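Long-range contacts in outer membrane protein assembly factor BamA (Haemophilus ducreyi, PDB 4K3C), which probably helps to assemble beta-barrel proteins and insert them into the outer membrane, as part of the Bam complex: residues A[86-91]-A[148-153]; A[93-98]-A[154-159]. All blocks are in the same frame, centred on the assembly; numbering follows the deposited sequence.

Both contacts lie in the POTRA domain next to the transmembrane barrel, in a construct that lacks the first three POTRA domains. Their centres are about 16 Å apart, and both use strand 147-156. Along the chain the order is 86-91, 93-98, 148-153, 154-159, so the two pairings alternate. Contact 1 joins strands 84-91 and 147-156 in parallel inside a mixed four-stranded sheet. Contact 2 follows where strand 84-91 gives way to a loop, and a probable hydrogen bond from I154 N to E91 O (3.0 Å) connects the two. Segment 154-159 then runs directly into barrel strand 160-169, placing contact 2 at the domain-barrel junction.

Contact 1: A[86-91]-A[148-153]; sequences RKIRFE and VDIIYK
I88 to E91 run parallel to I150 to K153, the two short strand axes approaching to 4.5 Å and meeting at 22°. This is the central strand pair of a POTRA domain, in which the first and last strands of the beta-alpha-alpha-beta-beta fold lie side by side. On segment 86-91 the odd-numbered residues do most of the backbone bonding: R89 O accepts from Y152 N at 2.8 Å, R89 N gives a weak bond to I150 O, and E91 N reaches Y152 O at 2.9 Å.

One face of the sheet carries I88, F90, I150 and Y152, residue types suited to a layer covered by helices. I88 and I150 lie alongside each other and touch through their CG2 methyls at 3.7 Å. F90 and Y152 also lie side by side; CD1 of F90 rests against CB of Y152 at 3.5 Å, and the rings are oblique, with planes 44° apart. Helix 98-101 packs on F90, helix 119-125 on Y152.

The other face carries R89, E91, I151 and K153. E91 sets its carboxylate against the I151 methyl, E91 OE2 lying 3.3 Å from I151 CD1. K153 contributes its aliphatic CD, and its ammonium leads away from the pair.

At the start of the pair, D149 is largely buried and shared by two arginines, which would probably favour its charged form. Its CG stands beside the backbone N, anti to the carbonyl carbon (chi1 -78°), from where the carboxylate reaches R86. R89 approaches OD2 with its guanidinium strongly turned from the carboxylate plane, a weak bond of uncertain detail. R86 lies nearly coplanar with the carboxylate: its NE, with D149 OD1 in the guanidinium plane, donates to the syn side of that oxygen at 2.9 Å.

Contact 2: A[93-98]-A[154-159]; sequences NDVTAD and IKERNT
E156 meets V95 and T96 because its side chain folds: CG stands beside the backbone N (chi1 -59°), and a sharp bend at chi2 (-88°) swings the carboxylate round to the loop 93-98. T96 answers with OG1 set anti to its own carbonyl carbon (chi1 -65°), which puts the hydroxyl beside its backbone N and lets both serve the same carboxylate.

Three donors grip that group. T96 OG1 gives its proton to the syn lone pair of E156 OE1 at 2.7 Å. T96 N reaches E156 OE2, also at 2.7 Å and on the syn side. V95 N comes to E156 OE2 from well above the carboxylate plane, at 3.1 Å, on the face that T96 N uses too. A glutamate suits this place at the end of the strand: it is long enough to reach the loop, and its two oxygens can take two backbone N-H groups and a hydroxyl together, holding the turn ahead of the helix whose N-cap is A97.

Next to these bonds, I154 points toward the loop, and its CD1 methyl meets the CB of N93 at 3.7 Å. The asparagine thus offers a methylene to the apolar side while its amide leads away.

I154 and T96 both also pack on L101 of helix 98-101 and on Y131 of strand 131-136. T96 OG1 also bonds N184 ND2, and T159 OG1 bonds D183 O, so barrel strand 175-185 is tied both to the loop before the helix and to the linker that follows strand 147-156.

Contact 1: A[86-91]-A[148-153]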
loop_
_atom_site.group_PDB
_atom_site.type_symbol
_atom_site.label_atom_id
_atom_site.label_comp_id
_atom_site.label_asym_id
_atom_site.label_seq_id
_atom_site.Cartn_x
_atom_site.Cartn_y
_atom_site.Cartn_z
ATOM N N ARG A 86 -22.470 -14.478 30.206
ATOM C CA ARG A 86 -22.349 -13.573 31.341
ATOM C C ARG A 86 -21.265 -12.522 31.086
ATOM O O ARG A 86 -21.546 -11.320 31.037
ATOM C CB ARG A 86 -22.058 -14.377 32.614
ATOM C CG ARG A 86 -22.378 -13.667 33.918
ATOM C CD ARG A 86 -21.112 -13.196 34.611
ATOM N NE ARG A 86 -20.146 -14.277 34.801
ATOM C CZ ARG A 86 -20.059 -15.023 35.899
ATOM N NH1 ARG A 86 -20.883 -14.814 36.914
ATOM N NH2 ARG A 86 -19.144 -15.982 35.984
ATOM N N LYS A 87 -20.029 -12.982 30.912
ATOM C CA LYS A 87 -18.905 -12.104 30.593
ATOM C C LYS A 87 -17.812 -12.906 29.894
ATOM O O LYS A 87 -17.698 -14.111 30.117
ATOM C CB LYS A 87 -18.357 -11.461 31.866
ATOM C CG LYS A 87 -18.165 -9.970 31.753
ATOM C CD LYS A 87 -16.925 -9.639 30.936
ATOM C CE LYS A 87 -17.281 -8.962 29.635
ATOM N NZ LYS A 87 -18.235 -7.861 29.901
ATOM N N ILE A 88 -17.025 -12.249 29.042
ATOM C CA ILE A 88 -15.888 -12.905 28.399
ATOM C C ILE A 88 -14.587 -12.446 29.056
ATOM O O ILE A 88 -14.445 -11.282 29.441
ATOM C CB ILE A 88 -15.851 -12.688 26.854
ATOM C CG1 ILE A 88 -14.890 -11.568 26.464
ATOM C CG2 ILE A 88 -17.247 -12.412 26.305
ATOM C CD1 ILE A 88 -15.456 -10.176 26.702
ATOM N N ARG A 89 -13.657 -13.376 29.228
ATOM C CA ARG A 89 -12.414 -13.079 29.926
ATOM C C ARG A 89 -11.225 -13.720 29.230
ATOM O O ARG A 89 -11.374 -14.623 28.408
ATOM C CB ARG A 89 -12.471 -13.553 31.379
ATOM C CG ARG A 89 -13.423 -12.774 32.274
ATOM C CD ARG A 89 -13.302 -13.233 33.728
ATOM N NE ARG A 89 -13.047 -14.671 33.849
ATOM C CZ ARG A 89 -13.971 -15.586 34.141
ATOM N NH1 ARG A 89 -15.231 -15.225 34.345
ATOM N NH2 ARG A 89 -13.637 -16.870 34.229
ATOM N N PHE A 90 -10.035 -13.248 29.567
ATOM C CA PHE A 90 -8.828 -13.775 28.959
ATOM C C PHE A 90 -7.870 -14.324 30.011
ATOM O O PHE A 90 -7.868 -13.881 31.166
ATOM C CB PHE A 90 -8.142 -12.688 28.139
ATOM C CG PHE A 90 -9.050 -12.007 27.155
ATOM C CD1 PHE A 90 -9.303 -12.575 25.918
ATOM C CD2 PHE A 90 -9.645 -10.791 27.462
ATOM C CE1 PHE A 90 -10.128 -11.947 25.014
ATOM C CE2 PHE A 90 -10.481 -10.161 26.554
ATOM C CZ PHE A 90 -10.716 -10.738 25.333
ATOM N N GLU A 91 -7.068 -15.303 29.613
ATOM C CA GLU A 91 -6.015 -15.788 30.482
ATOM C C GLU A 91 -4.816 -16.239 29.667
ATOM O O GLU A 91 -4.952 -16.554 28.489
ATOM C CB GLU A 91 -6.519 -16.881 31.427
ATOM C CG GLU A 91 -7.073 -18.122 30.782
ATOM C CD GLU A 91 -7.794 -19.005 31.792
ATOM O OE1 GLU A 91 -8.593 -18.464 32.595
ATOM O OE2 GLU A 91 -7.557 -20.234 31.784
ATOM N N VAL A 148 -23.144 -18.731 30.670
ATOM C CA VAL A 148 -21.751 -19.118 30.417
ATOM C C VAL A 148 -20.769 -17.962 30.385
ATOM O O VAL A 148 -21.066 -16.873 29.882
ATOM C CB VAL A 148 -21.545 -19.888 29.087
ATOM C CG1 VAL A 148 -22.119 -21.293 29.168
ATOM C CG2 VAL A 148 -22.100 -19.098 27.902
ATOM N N ASP A 149 -19.584 -18.233 30.917
ATOM C CA ASP A 149 -18.421 -17.393 30.695
ATOM C C ASP A 149 -17.638 -18.019 29.552
ATOM O O ASP A 149 -17.425 -19.231 29.530
ATOM C CB ASP A 149 -17.552 -17.336 31.951
ATOM C CG ASP A 149 -18.107 -16.398 33.006
ATOM O OD1 ASP A 149 -18.600 -15.311 32.626
ATOM O OD2 ASP A 149 -18.043 -16.749 34.209
ATOM N N ILE A 150 -17.225 -17.201 28.593
ATOM C CA ILE A 150 -16.361 -17.680 27.522
ATOM C C ILE A 150 -14.927 -17.121 27.643
ATOM O O ILE A 150 -14.675 -15.935 27.389
ATOM C CB ILE A 150 -16.982 -17.398 26.139
ATOM C CG1 ILE A 150 -15.922 -17.469 25.038
ATOM C CG2 ILE A 150 -17.680 -16.048 26.136
ATOM C CD1 ILE A 150 -16.483 -17.214 23.658
ATOM N N ILE A 151 -13.998 -17.990 28.047
ATOM C CA ILE A 151 -12.607 -17.599 28.294
ATOM C C ILE A 151 -11.729 -17.782 27.056
ATOM O O ILE A 151 -11.923 -18.716 26.280
ATOM C CB ILE A 151 -11.990 -18.381 29.495
ATOM C CG1 ILE A 151 -10.913 -19.372 29.029
ATOM C CG2 ILE A 151 -13.076 -19.086 30.296
ATOM C CD1 ILE A 151 -10.406 -20.303 30.118
ATOM N N TYR A 152 -10.772 -16.881 26.863
ATOM C CA TYR A 152 -9.799 -17.048 25.789
ATOM C C TYR A 152 -8.401 -17.233 26.365
ATOM O O TYR A 152 -7.856 -16.329 26.995
ATOM C CB TYR A 152 -9.827 -15.863 24.828
ATOM C CG TYR A 152 -11.020 -15.830 23.895
ATOM C CD1 TYR A 152 -12.271 -15.435 24.348
ATOM C CD2 TYR A 152 -10.887 -16.168 22.553
ATOM C CE1 TYR A 152 -13.359 -15.391 23.494
ATOM C CE2 TYR A 152 -11.972 -16.127 21.690
ATOM C CZ TYR A 152 -13.204 -15.739 22.166
ATOM O OH TYR A 152 -14.285 -15.695 21.316
ATOM N N LYS A 153 -7.833 -18.416 26.152
ATOM C CA LYS A 153 -6.522 -18.764 26.683
ATOM C C LYS A 153 -5.483 -18.638 25.591
ATOM O O LYS A 153 -5.468 -19.426 24.644
ATOM C CB LYS A 153 -6.535 -20.190 27.245
ATOM C CG LYS A 153 -5.202 -20.707 27.775
ATOM C CD LYS A 153 -5.395 -21.471 29.087
ATOM C CE LYS A 153 -4.318 -22.530 29.289
ATOM N NZ LYS A 153 -4.375 -23.596 28.242
#

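Contact 2: A[93-98]-A[154-159]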
loop_
_atom_site.group_PDB
_atom_site.type_symbol
_atom_site.label_atom_id
_atom_site.label_comp_id
_atom_site.label_asym_id
_atom_site.label_seq_id
_atom_site.Cartn_x
_atom_site.Cartn_y
_atom_site.Cartn_z
ATOM N N ASN A 93 -2.500 -14.129 29.159
ATOM C CA ASN A 93 -2.076 -12.854 28.591
ATOM C C ASN A 93 -1.201 -12.061 29.531
ATOM O O ASN A 93 -1.632 -11.041 30.070
ATOM C CB ASN A 93 -3.281 -12.009 28.166
ATOM C CG ASN A 93 -4.291 -11.815 29.282
ATOM O OD1 ASN A 93 -4.593 -12.744 30.034
ATOM N ND2 ASN A 93 -4.821 -10.597 29.397
ATOM N N ASP A 94 0.033 -12.521 29.715
ATOM C CA ASP A 94 0.899 -11.957 30.742
ATOM C C ASP A 94 1.455 -10.610 30.342
ATOM O O ASP A 94 1.610 -9.708 31.177
ATOM C CB ASP A 94 2.029 -12.922 31.081
ATOM C CG ASP A 94 1.515 -14.210 31.672
ATOM O OD1 ASP A 94 0.633 -14.138 32.561
ATOM O OD2 ASP A 94 1.970 -15.290 31.235
ATOM N N VAL A 95 1.751 -10.459 29.064
ATOM C CA VAL A 95 2.312 -9.195 28.648
ATOM C C VAL A 95 1.262 -8.351 27.956
ATOM O O VAL A 95 1.327 -7.126 28.029
ATOM C CB VAL A 95 3.634 -9.344 27.820
ATOM C CG1 VAL A 95 4.143 -10.783 27.847
ATOM C CG2 VAL A 95 3.456 -8.842 26.389
ATOM N N THR A 96 0.263 -8.988 27.346
ATOM C CA THR A 96 -0.635 -8.246 26.443
ATOM C C THR A 96 -1.483 -7.129 27.067
ATOM O O THR A 96 -0.939 -6.055 27.322
ATOM C CB THR A 96 -1.386 -9.156 25.452
ATOM O OG1 THR A 96 -0.420 -9.757 24.580
ATOM C CG2 THR A 96 -2.333 -8.362 24.581
ATOM N N ALA A 97 -2.768 -7.363 27.325
ATOM C CA ALA A 97 -3.705 -6.306 27.769
ATOM C C ALA A 97 -5.110 -6.770 27.536
ATOM O O ALA A 97 -5.432 -7.253 26.451
ATOM C CB ALA A 97 -3.510 -4.994 27.020
ATOM N N ASP A 98 -5.960 -6.596 28.537
ATOM C CA ASP A 98 -7.366 -6.899 28.361
ATOM C C ASP A 98 -7.844 -6.076 27.180
ATOM O O ASP A 98 -8.570 -6.573 26.332
ATOM C CB ASP A 98 -8.160 -6.556 29.617
ATOM C CG ASP A 98 -9.594 -7.001 29.528
ATOM O OD1 ASP A 98 -10.428 -6.223 29.006
ATOM O OD2 ASP A 98 -9.893 -8.135 29.969
ATOM N N ILE A 154 -4.612 -17.638 25.715
ATOM C CA ILE A 154 -3.589 -17.421 24.699
ATOM C C ILE A 154 -2.162 -17.738 25.170
ATOM O O ILE A 154 -1.851 -17.688 26.361
ATOM C CB ILE A 154 -3.696 -16.006 24.070
ATOM C CG1 ILE A 154 -2.422 -15.200 24.292
ATOM C CG2 ILE A 154 -4.893 -15.267 24.635
ATOM C CD1 ILE A 154 -2.384 -14.458 25.583
ATOM N N LYS A 155 -1.317 -18.113 24.214
ATOM C CA LYS A 155 0.119 -18.208 24.425
ATOM C C LYS A 155 0.765 -17.026 23.714
ATOM O O LYS A 155 0.712 -16.931 22.487
ATOM C CB LYS A 155 0.662 -19.524 23.864
ATOM C CG LYS A 155 2.169 -19.693 23.988
ATOM C CD LYS A 155 2.572 -19.893 25.433
ATOM C CE LYS A 155 4.043 -19.558 25.668
ATOM N NZ LYS A 155 4.433 -19.787 27.100
ATOM N N GLU A 156 1.347 -16.115 24.490
ATOM C CA GLU A 156 2.038 -14.948 23.944
ATOM C C GLU A 156 3.161 -15.434 23.058
ATOM O O GLU A 156 3.609 -16.574 23.188
ATOM C CB GLU A 156 2.641 -14.108 25.068
ATOM C CG GLU A 156 1.640 -13.580 26.084
ATOM C CD GLU A 156 1.058 -12.247 25.684
ATOM O OE1 GLU A 156 1.239 -11.842 24.519
ATOM O OE2 GLU A 156 0.439 -11.595 26.543
ATOM N N ARG A 157 3.642 -14.584 22.169
ATOM C CA ARG A 157 4.664 -15.042 21.260
ATOM C C ARG A 157 5.621 -13.925 20.875
ATOM O O ARG A 157 5.265 -12.751 20.954
ATOM C CB ARG A 157 4.021 -15.658 20.018
ATOM C CG ARG A 157 3.747 -14.674 18.902
ATOM C CD ARG A 157 3.620 -15.410 17.582
ATOM N NE ARG A 157 3.674 -14.487 16.455
ATOM C CZ ARG A 157 4.421 -14.669 15.374
ATOM N NH1 ARG A 157 5.178 -15.757 15.272
ATOM N NH2 ARG A 157 4.405 -13.764 14.399
ATOM N N ASN A 158 6.833 -14.304 20.465
ATOM C CA ASN A 158 7.851 -13.345 20.042
ATOM C C ASN A 158 7.387 -12.519 18.833
ATOM O O ASN A 158 7.328 -13.010 17.708
ATOM C CB ASN A 158 9.182 -14.047 19.743
ATOM C CG ASN A 158 10.349 -13.064 19.597
ATOM O OD1 ASN A 158 10.155 -11.846 19.598
ATOM N ND2 ASN A 158 11.568 -13.594 19.474
ATOM N N THR A 159 7.064 -11.259 19.085
ATOM C CA THR A 159 6.508 -10.387 18.067
ATOM C C THR A 159 7.570 -9.405 17.606
ATOM O O THR A 159 7.276 -8.354 17.033
ATOM C CB THR A 159 5.274 -9.658 18.604
ATOM O OG1 THR A 159 5.425 -9.441 20.019
ATOM C CG2 THR A 159 4.030 -10.511 18.371
#